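Local atomic coordinates of DspB (Aggregatibacter actinomycetemcomitans, PDB entry 1YHT), a protein that hydrolyses terminal N-acetylhexosamine residues as a family 20 beta-N-acetylhexosaminidase and releases biofilms, probably by cutting their N-acetylglucosamine polymer. Residues I39-I42 and S43-G47; S284-F287 and S288-A292; D339-I342 and Q343-T346. All blocks are in the same frame, centred on the assembly; numbering follows the deposited sequence.

Contact 1: I39-I42 and S43-G47; sequences IDTI and SLSGG
Asp40 O and Leu44 N continue the regular helical bonding here, 2.8 Å apart and nearly straight at 172°, before the chain turns out of the helix through a Schellman motif. In that motif Ile42 O accepts from Gly47 N at 2.7 Å, and Gly46 N bonds back to Ser43 O. Gly46 takes a positive phi of 91° at this turn. Gly47 packs its backbone against Ile42 CG2. Thr41 O takes two bonds from one residue. Ser45 N reaches Thr41 O at 2.9 Å and Ser45 OG at 2.7 Å, from opposite faces of the carbonyl plane. The hydroxyl sits beside its own backbone N (chi1 -56°), which folds it back over the last turn. Leu44 lays CG and CD1 against Asp40 O. The Asp40 carboxylate instead turns to Tyr103 OH and Lys107 NZ. The stretch lies at the C-terminal end of helix 32-44, in the beta-alpha-beta unit of strand 18-24, this helix and strand 49-53, as in a TIM barrel. Ile39 and Ile42 pack on Leu50 of strand 49-53, while Thr41 and Ser45 face helix 339-358.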
ATOM      1  N   ILE A  39     -11.350  -8.166  -7.746  1.00  6.11           N
ATOM      2  CA  ILE A  39     -11.488  -7.345  -8.949  1.00  6.30           C
ATOM      3  C   ILE A  39     -12.983  -7.254  -9.423  1.00  7.36           C
ATOM      4  O   ILE A  39     -13.459  -6.197  -9.828  1.00  8.05           O
ATOM      5  CB  ILE A  39     -10.578  -7.833 -10.070  1.00  5.97           C
ATOM      6  CG1 ILE A  39      -9.130  -7.409  -9.777  1.00  7.09           C
ATOM      7  CG2 ILE A  39     -11.038  -7.242 -11.438  1.00  6.65           C
ATOM      8  CD1 ILE A  39      -8.131  -8.228 -10.429  1.00  8.32           C
ATOM      9  N   ASP A  40     -13.700  -8.370  -9.338  1.00  8.02           N
ATOM     10  CA  ASP A  40     -15.131  -8.398  -9.720  1.00  8.19           C
ATOM     11  C   ASP A  40     -15.913  -7.445  -8.848  1.00  8.28           C
ATOM     12  O   ASP A  40     -16.668  -6.608  -9.354  1.00 10.50           O
ATOM     13  CB  ASP A  40     -15.680  -9.790  -9.583  1.00  7.97           C
ATOM     14  CG  ASP A  40     -15.074 -10.762 -10.590  1.00  8.70           C
ATOM     15  OD1 ASP A  40     -14.679 -10.370 -11.705  1.00  8.44           O
ATOM     16  OD2 ASP A  40     -15.003 -11.955 -10.251  1.00 10.19           O
ATOM     17  N   THR A  41     -15.687  -7.501  -7.552  1.00  8.33           N
ATOM     18  CA  THR A  41     -16.370  -6.591  -6.616  1.00  9.28           C
ATOM     19  C   THR A  41     -16.052  -5.123  -6.923  1.00  9.03           C
ATOM     20  O   THR A  41     -16.964  -4.297  -6.986  1.00  9.16           O
ATOM     21  CB  THR A  41     -16.014  -6.917  -5.161  1.00  9.17           C
ATOM     22  OG1 THR A  41     -16.368  -8.249  -4.914  1.00  7.95           O
ATOM     23  CG2 THR A  41     -16.754  -6.042  -4.160  1.00 11.05           C
ATOM     24  N   ILE A  42     -14.766  -4.815  -7.148  1.00  8.87           N
ATOM     25  CA  ILE A  42     -14.357  -3.451  -7.418  1.00  8.55           C
ATOM     26  C   ILE A  42     -15.119  -2.965  -8.673  1.00  8.99           C
ATOM     27  O   ILE A  42     -15.708  -1.867  -8.693  1.00  7.70           O
ATOM     28  CB  ILE A  42     -12.805  -3.319  -7.596  1.00  8.38           C
ATOM     29  CG1 ILE A  42     -12.070  -3.678  -6.288  1.00  8.23           C
ATOM     30  CG2 ILE A  42     -12.414  -1.875  -7.972  1.00  8.24           C
ATOM     31  CD1 ILE A  42     -10.624  -4.037  -6.477  1.00  7.66           C
ATOM     32  N   SER A  43     -15.077  -3.798  -9.711  1.00  9.60           N
ATOM     33  CA  SER A  43     -15.619  -3.470 -11.018  1.00 10.78           C
ATOM     34  C   SER A  43     -17.124  -3.289 -10.982  1.00 11.14           C
ATOM     35  O   SER A  43     -17.641  -2.281 -11.475  1.00  9.68           O
ATOM     36  CB  SER A  43     -15.290  -4.586 -12.000  1.00 10.81           C
ATOM     37  OG  SER A  43     -15.874  -4.309 -13.255  1.00 12.51           O
ATOM     38  N   LEU A  44     -17.821  -4.292 -10.428  1.00 11.48           N
ATOM     39  CA  LEU A  44     -19.269  -4.261 -10.320  1.00 12.21           C
ATOM     40  C   LEU A  44     -19.785  -3.162  -9.407  1.00 13.45           C
ATOM     41  O   LEU A  44     -20.937  -2.720  -9.557  1.00 11.38           O
ATOM     42  CB  LEU A  44     -19.784  -5.599  -9.782  1.00 12.90           C
ATOM     43  CG  LEU A  44     -19.557  -6.780 -10.747  1.00 14.99           C
ATOM     44  CD1 LEU A  44     -19.737  -8.106 -10.017  1.00 16.14           C
ATOM     45  CD2 LEU A  44     -20.468  -6.688 -11.976  1.00 17.78           C
ATOM     46  N   SER A  45     -18.976  -2.732  -8.436  1.00 12.57           N
ATOM     47  CA  SER A  45     -19.412  -1.635  -7.549  1.00 13.26           C
ATOM     48  C   SER A  45     -19.156  -0.256  -8.166  1.00 13.83           C
ATOM     49  O   SER A  45     -19.559   0.758  -7.580  1.00 14.73           O
ATOM     50  CB  SER A  45     -18.681  -1.726  -6.215  1.00 13.22           C
ATOM     51  OG  SER A  45     -18.884  -3.004  -5.622  1.00 12.52           O
ATOM     52  N   GLY A  46     -18.446  -0.213  -9.301  1.00 12.87           N
ATOM     53  CA  GLY A  46     -18.112   1.042  -9.987  1.00 13.15           C
ATOM     54  C   GLY A  46     -16.772   1.634  -9.555  1.00 12.50           C
ATOM     55  O   GLY A  46     -16.499   2.824  -9.779  1.00 12.63           O
ATOM     56  N   GLY A  47     -15.922   0.816  -8.949  1.00 11.38           N
ATOM     57  CA  GLY A  47     -14.555   1.252  -8.590  1.00 10.50           C
ATOM     58  C   GLY A  47     -13.615   1.137  -9.756  1.00 11.22           C
ATOM     59  O   GLY A  47     -13.999   0.630 -10.854  1.00  9.89           O
TER

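Contact 2: S284-F287 and S288-A292; sequences SPTF and SQDAA
A type I beta turn from Ser284 to Phe287 leads into the N-terminus of helix 287-301, with Thr286 at the N-cap position. An ST turn overlaps it. Ser284 OG accepts from Thr286 N at 3.0 Å, so the serine hydroxyl holds the start of the chain bend. Thr286 makes no capping bond with its side chain. Its hydroxyl instead donates to the carboxylate of Asp290, one turn further on, with Thr286 OG1 2.8 Å from Asp290 OD2. The donor lies above the carboxylate plane, 45° out of it. Thr286 OG1 stands between its own backbone N and carbonyl carbon (chi1 60°), which places it over that carboxylate. The backbone ties the same two residues. Asp290 N donates to Thr286 O at 2.9 Å, with an N-H...O angle of 166°, the first helical bond to cross this junction. Ala291 N to Phe287 O follows it. The carboxylate lies near the first turn of the helix, where the helix dipole would probably favour its negative charge. The Gln289 side chain passes at a slant over Thr286, and Gln289 OE1 lies 4.0 Å from Thr286 CG2. Phe287 turns the other way. Its ring packs on Pro281 and Leu337 and on Thr341 and Asn345 of helix 339-358. The Ser288 hydroxyl has its partner in Asn345. A water bridges the turn and the helix start: it accepts from Ser288 N at 3.1 Å and gives a weak bond to Pro285 O.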
ATOM      1  N   SER A 284     -12.200 -15.638  14.439  1.00 21.33           N
ATOM      2  CA  SER A 284     -12.811 -15.541  15.753  1.00 21.59           C
ATOM      3  C   SER A 284     -14.248 -15.948  15.576  1.00 22.84           C
ATOM      4  O   SER A 284     -14.750 -15.969  14.443  1.00 21.75           O
ATOM      5  CB  SER A 284     -12.809 -14.119  16.301  1.00 22.18           C
ATOM      6  OG  SER A 284     -13.901 -13.358  15.796  1.00 21.13           O
ATOM      7  N   PRO A 285     -14.931 -16.261  16.704  1.00 24.66           N
ATOM      8  CA  PRO A 285     -16.375 -16.533  16.654  1.00 25.17           C
ATOM      9  C   PRO A 285     -17.217 -15.411  16.019  1.00 25.26           C
ATOM     10  O   PRO A 285     -18.302 -15.700  15.524  1.00 25.97           O
ATOM     11  CB  PRO A 285     -16.766 -16.687  18.135  1.00 25.72           C
ATOM     12  CG  PRO A 285     -15.489 -17.070  18.837  1.00 26.58           C
ATOM     13  CD  PRO A 285     -14.374 -16.378  18.070  1.00 25.12           C
ATOM     14  N   THR A 286     -16.757 -14.156  16.049  1.00 24.59           N
ATOM     15  CA  THR A 286     -17.596 -13.038  15.523  1.00 24.38           C
ATOM     16  C   THR A 286     -17.054 -12.373  14.238  1.00 23.23           C
ATOM     17  O   THR A 286     -17.453 -11.249  13.904  1.00 23.42           O
ATOM     18  CB  THR A 286     -17.794 -11.913  16.561  1.00 24.00           C
ATOM     19  OG1 THR A 286     -16.518 -11.369  16.919  1.00 23.83           O
ATOM     20  CG2 THR A 286     -18.537 -12.429  17.815  1.00 27.41           C
ATOM     21  N   PHE A 287     -16.153 -13.042  13.528  1.00 22.42           N
ATOM     22  CA  PHE A 287     -15.457 -12.381  12.405  1.00 21.27           C
ATOM     23  C   PHE A 287     -16.446 -11.947  11.331  1.00 20.66           C
ATOM     24  O   PHE A 287     -16.458 -10.821  10.884  1.00 19.06           O
ATOM     25  CB  PHE A 287     -14.380 -13.283  11.813  1.00 21.16           C
ATOM     26  CG  PHE A 287     -13.894 -12.817  10.499  1.00 18.73           C
ATOM     27  CD1 PHE A 287     -13.225 -11.610  10.392  1.00 18.18           C
ATOM     28  CD2 PHE A 287     -14.157 -13.547   9.348  1.00 20.14           C
ATOM     29  CE1 PHE A 287     -12.793 -11.144   9.160  1.00 19.56           C
ATOM     30  CE2 PHE A 287     -13.716 -13.091   8.102  1.00 17.44           C
ATOM     31  CZ  PHE A 287     -13.045 -11.911   8.003  1.00 18.30           C
ATOM     32  N   SER A 288     -17.298 -12.875  10.948  1.00 21.27           N
ATOM     33  CA  SER A 288     -18.258 -12.642   9.897  1.00 21.70           C
ATOM     34  C   SER A 288     -19.338 -11.589  10.277  1.00 21.47           C
ATOM     35  O   SER A 288     -19.692 -10.721   9.469  1.00 21.24           O
ATOM     36  CB  SER A 288     -18.813 -14.002   9.487  1.00 21.96           C
ATOM     37  OG  SER A 288     -19.908 -13.848   8.628  1.00 27.76           O
ATOM     38  N   GLN A 289     -19.785 -11.597  11.532  1.00 21.59           N
ATOM     39  CA  GLN A 289     -20.730 -10.590  12.058  1.00 21.28           C
ATOM     40  C   GLN A 289     -20.125  -9.201  12.118  1.00 20.07           C
ATOM     41  O   GLN A 289     -20.773  -8.229  11.714  1.00 20.49           O
ATOM     42  CB  GLN A 289     -21.140 -10.924  13.496  1.00 22.26           C
ATOM     43  CG  GLN A 289     -21.923 -12.195  13.704  1.00 25.18           C
ATOM     44  CD  GLN A 289     -21.780 -12.690  15.160  1.00 30.39           C
ATOM     45  OE1 GLN A 289     -22.109 -11.950  16.112  1.00 35.94           O
ATOM     46  NE2 GLN A 289     -21.276 -13.918  15.339  1.00 30.83           N
ATOM     47  N   ASP A 290     -18.918  -9.123  12.677  1.00 18.60           N
ATOM     48  CA  ASP A 290     -18.110  -7.890  12.775  1.00 18.05           C
ATOM     49  C   ASP A 290     -17.855  -7.250  11.387  1.00 16.27           C
ATOM     50  O   ASP A 290     -17.986  -6.031  11.205  1.00 14.57           O
ATOM     51  CB  ASP A 290     -16.740  -8.174  13.449  1.00 18.46           C
ATOM     52  CG  ASP A 290     -16.850  -8.555  14.961  1.00 23.19           C
ATOM     53  OD1 ASP A 290     -17.951  -8.435  15.534  1.00 22.50           O
ATOM     54  OD2 ASP A 290     -15.812  -8.988  15.536  1.00 22.20           O
ATOM     55  N   ALA A 291     -17.471  -8.079  10.426  1.00 15.18           N
ATOM     56  CA  ALA A 291     -17.249  -7.593   9.060  1.00 15.45           C
ATOM     57  C   ALA A 291     -18.569  -7.038   8.477  1.00 15.30           C
ATOM     58  O   ALA A 291     -18.601  -5.960   7.876  1.00 15.40           O
ATOM     59  CB  ALA A 291     -16.686  -8.702   8.170  1.00 15.16           C
ATOM     60  N   ALA A 292     -19.660  -7.752   8.703  1.00 16.14           N
ATOM     61  CA  ALA A 292     -20.976  -7.305   8.251  1.00 15.01           C
ATOM     62  C   ALA A 292     -21.325  -5.968   8.883  1.00 15.29           C
ATOM     63  O   ALA A 292     -21.796  -5.037   8.225  1.00 13.47           O
ATOM     64  CB  ALA A 292     -22.022  -8.352   8.570  1.00 16.04           C
TER
HETATM   65  O   HOH W   1     -17.337 -15.596  12.381  1.00 39.12           O

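Contact 3: D339-I342 and Q343-T346; sequences DETI and QKNT
Ile342 O and Thr341 O each receive bonds from the backbone and the side chain of the residue four places on, in the first turns of helix 339-358. The tight side runs through Ile342 and Thr346. Thr346 OG1 donates to Ile342 O at 2.7 Å, and Thr346 N adds a weak bond to the same oxygen. The threonine hydroxyl lies between its own N and carbonyl carbon (chi1 52°), and this turns it back to the preceding turn. Both residues are buried against Ile329 of strand 324-329. At Thr341 O, Asn345 N and Asn345 ND2 arrive from opposite faces of the carbonyl plane. Asn345 ND2 is 2.9 Å from Thr341 O, which lies almost in the amide plane. Asn345 OD1 is held by Ser288 OG of helix 287-301, so both ends of this amide are bonded and its rotation is fixed.

The looser side carries Lys344, which is exposed. Its chain bends at chi3 and chi4 and folds back across Glu340 at about a right angle. Lys344 NZ makes a weak bond of 3.3 Å to Thr341 OG1. Glu340 OE2 stays 4.9 Å from Lys344 NZ, so the opposite charges do not touch. The chemistry implies firm polar fixing at the carbonyls Ile342 O and Thr341 O. The outer side has one weak hydrogen bond and probably a diffuse attraction between Lys344 and Glu340.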
ATOM      1  N   ASP A 339      -8.016 -17.127   2.297  1.00 11.55           N
ATOM      2  CA  ASP A 339      -8.160 -16.026   1.375  1.00 12.35           C
ATOM      3  C   ASP A 339      -9.628 -15.862   0.931  1.00 12.11           C
ATOM      4  O   ASP A 339     -10.195 -14.789   1.034  1.00 11.86           O
ATOM      5  CB  ASP A 339      -7.134 -16.153   0.198  1.00 11.47           C
ATOM      6  CG  ASP A 339      -7.218 -17.446  -0.563  1.00 12.86           C
ATOM      7  OD1 ASP A 339      -8.061 -18.311  -0.234  1.00  9.53           O
ATOM      8  OD2 ASP A 339      -6.399 -17.602  -1.528  1.00 11.08           O
ATOM      9  N   GLU A 340     -10.258 -16.943   0.497  1.00 11.99           N
ATOM     10  CA  GLU A 340     -11.655 -16.870   0.071  1.00 13.19           C
ATOM     11  C   GLU A 340     -12.622 -16.448   1.191  1.00 12.09           C
ATOM     12  O   GLU A 340     -13.552 -15.709   0.943  1.00 12.17           O
ATOM     13  CB  GLU A 340     -12.069 -18.197  -0.589  1.00 14.14           C
ATOM     14  CG  GLU A 340     -13.526 -18.277  -0.955  1.00 18.58           C
ATOM     15  CD  GLU A 340     -14.010 -17.259  -1.994  1.00 24.98           C
ATOM     16  OE1 GLU A 340     -13.207 -16.488  -2.596  1.00 26.82           O
ATOM     17  OE2 GLU A 340     -15.258 -17.239  -2.213  1.00 31.38           O
ATOM     18  N   THR A 341     -12.383 -16.865   2.431  1.00 11.84           N
ATOM     19  CA  THR A 341     -13.236 -16.427   3.566  1.00 11.75           C
ATOM     20  C   THR A 341     -13.107 -14.917   3.750  1.00 11.87           C
ATOM     21  O   THR A 341     -14.113 -14.192   3.973  1.00 10.97           O
ATOM     22  CB  THR A 341     -12.824 -17.134   4.844  1.00 12.36           C
ATOM     23  OG1 THR A 341     -12.971 -18.530   4.655  1.00 15.64           O
ATOM     24  CG2 THR A 341     -13.629 -16.701   6.076  1.00 13.68           C
ATOM     25  N   ILE A 342     -11.875 -14.430   3.658  1.00 10.75           N
ATOM     26  CA  ILE A 342     -11.645 -12.984   3.779  1.00 10.24           C
ATOM     27  C   ILE A 342     -12.385 -12.215   2.681  1.00 10.20           C
ATOM     28  O   ILE A 342     -13.070 -11.188   2.922  1.00 10.47           O
ATOM     29  CB  ILE A 342     -10.148 -12.640   3.714  1.00  9.63           C
ATOM     30  CG1 ILE A 342      -9.434 -13.197   4.945  1.00 10.37           C
ATOM     31  CG2 ILE A 342      -9.971 -11.077   3.596  1.00  8.90           C
ATOM     32  CD1 ILE A 342      -7.934 -13.342   4.760  1.00  9.59           C
ATOM     33  N   GLN A 343     -12.209 -12.672   1.452  1.00 10.79           N
ATOM     34  CA  GLN A 343     -12.860 -12.037   0.333  1.00 10.74           C
ATOM     35  C   GLN A 343     -14.391 -12.030   0.481  1.00 11.68           C
ATOM     36  O   GLN A 343     -15.023 -10.980   0.321  1.00 12.36           O
ATOM     37  CB  GLN A 343     -12.442 -12.740  -0.942  1.00 11.09           C
ATOM     38  CG  GLN A 343     -12.888 -12.072  -2.238  1.00 11.60           C
ATOM     39  CD  GLN A 343     -14.281 -12.509  -2.711  1.00 15.02           C
ATOM     40  OE1 GLN A 343     -14.643 -13.672  -2.649  1.00 14.88           O
ATOM     41  NE2 GLN A 343     -15.052 -11.556  -3.168  1.00 10.92           N
ATOM     42  N   LYS A 344     -14.992 -13.180   0.764  1.00 11.53           N
ATOM     43  CA  LYS A 344     -16.462 -13.234   0.846  1.00 12.52           C
ATOM     44  C   LYS A 344     -17.006 -12.354   1.968  1.00 12.48           C
ATOM     45  O   LYS A 344     -18.025 -11.697   1.800  1.00 12.35           O
ATOM     46  CB  LYS A 344     -16.977 -14.670   0.983  1.00 13.09           C
ATOM     47  CG  LYS A 344     -16.566 -15.362   2.252  1.00 17.81           C
ATOM     48  CD  LYS A 344     -17.228 -16.815   2.407  1.00 24.21           C
ATOM     49  CE  LYS A 344     -16.509 -17.938   1.620  1.00 28.67           C
ATOM     50  NZ  LYS A 344     -15.417 -18.738   2.419  1.00 30.79           N
ATOM     51  N   ASN A 345     -16.301 -12.325   3.099  1.00 12.38           N
ATOM     52  CA  ASN A 345     -16.766 -11.538   4.248  1.00 12.99           C
ATOM     53  C   ASN A 345     -16.544 -10.028   4.158  1.00 12.35           C
ATOM     54  O   ASN A 345     -17.202  -9.272   4.891  1.00 12.78           O
ATOM     55  CB  ASN A 345     -16.231 -12.105   5.545  1.00 11.49           C
ATOM     56  CG  ASN A 345     -16.988 -13.365   5.972  1.00 15.72           C
ATOM     57  OD1 ASN A 345     -18.070 -13.270   6.563  1.00 21.04           O
ATOM     58  ND2 ASN A 345     -16.437 -14.542   5.653  1.00 11.00           N
ATOM     59  N   THR A 346     -15.610  -9.589   3.315  1.00 11.52           N
ATOM     60  CA  THR A 346     -15.328  -8.140   3.184  1.00 10.65           C
ATOM     61  C   THR A 346     -16.049  -7.513   2.001  1.00 10.55           C
ATOM     62  O   THR A 346     -15.959  -6.318   1.782  1.00 10.59           O
ATOM     63  CB  THR A 346     -13.795  -7.846   3.065  1.00 11.04           C
ATOM     64  OG1 THR A 346     -13.215  -8.641   2.031  1.00  9.24           O
ATOM     65  CG2 THR A 346     -13.097  -8.188   4.397  1.00  9.09           C
TER

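In the fold
Contacts 1 and 3 are partly buried, with isoleucines turned inward to the barrel strands. Contact 2 is a surface contact. On three different helices they represent an entry (contact 2), early turns (contact 3) and an exit (contact 1). Helix 339-358 joins them. It carries contact 3, takes Thr41 and Ser45 of contact 1, and receives Phe287 of contact 2. Contacts 2 and 3 touch directly, with centres about 11 Å apart, through both polar and apolar groups. Contacts 1 and 3 meet only by packing, and contacts 1 and 2 not at all. Bonds from side-chain donors to backbone carbonyls mark contacts 1 and 3, whereas contact 2 adds a hydroxyl-carboxylate pair and a water to its backbone bonds.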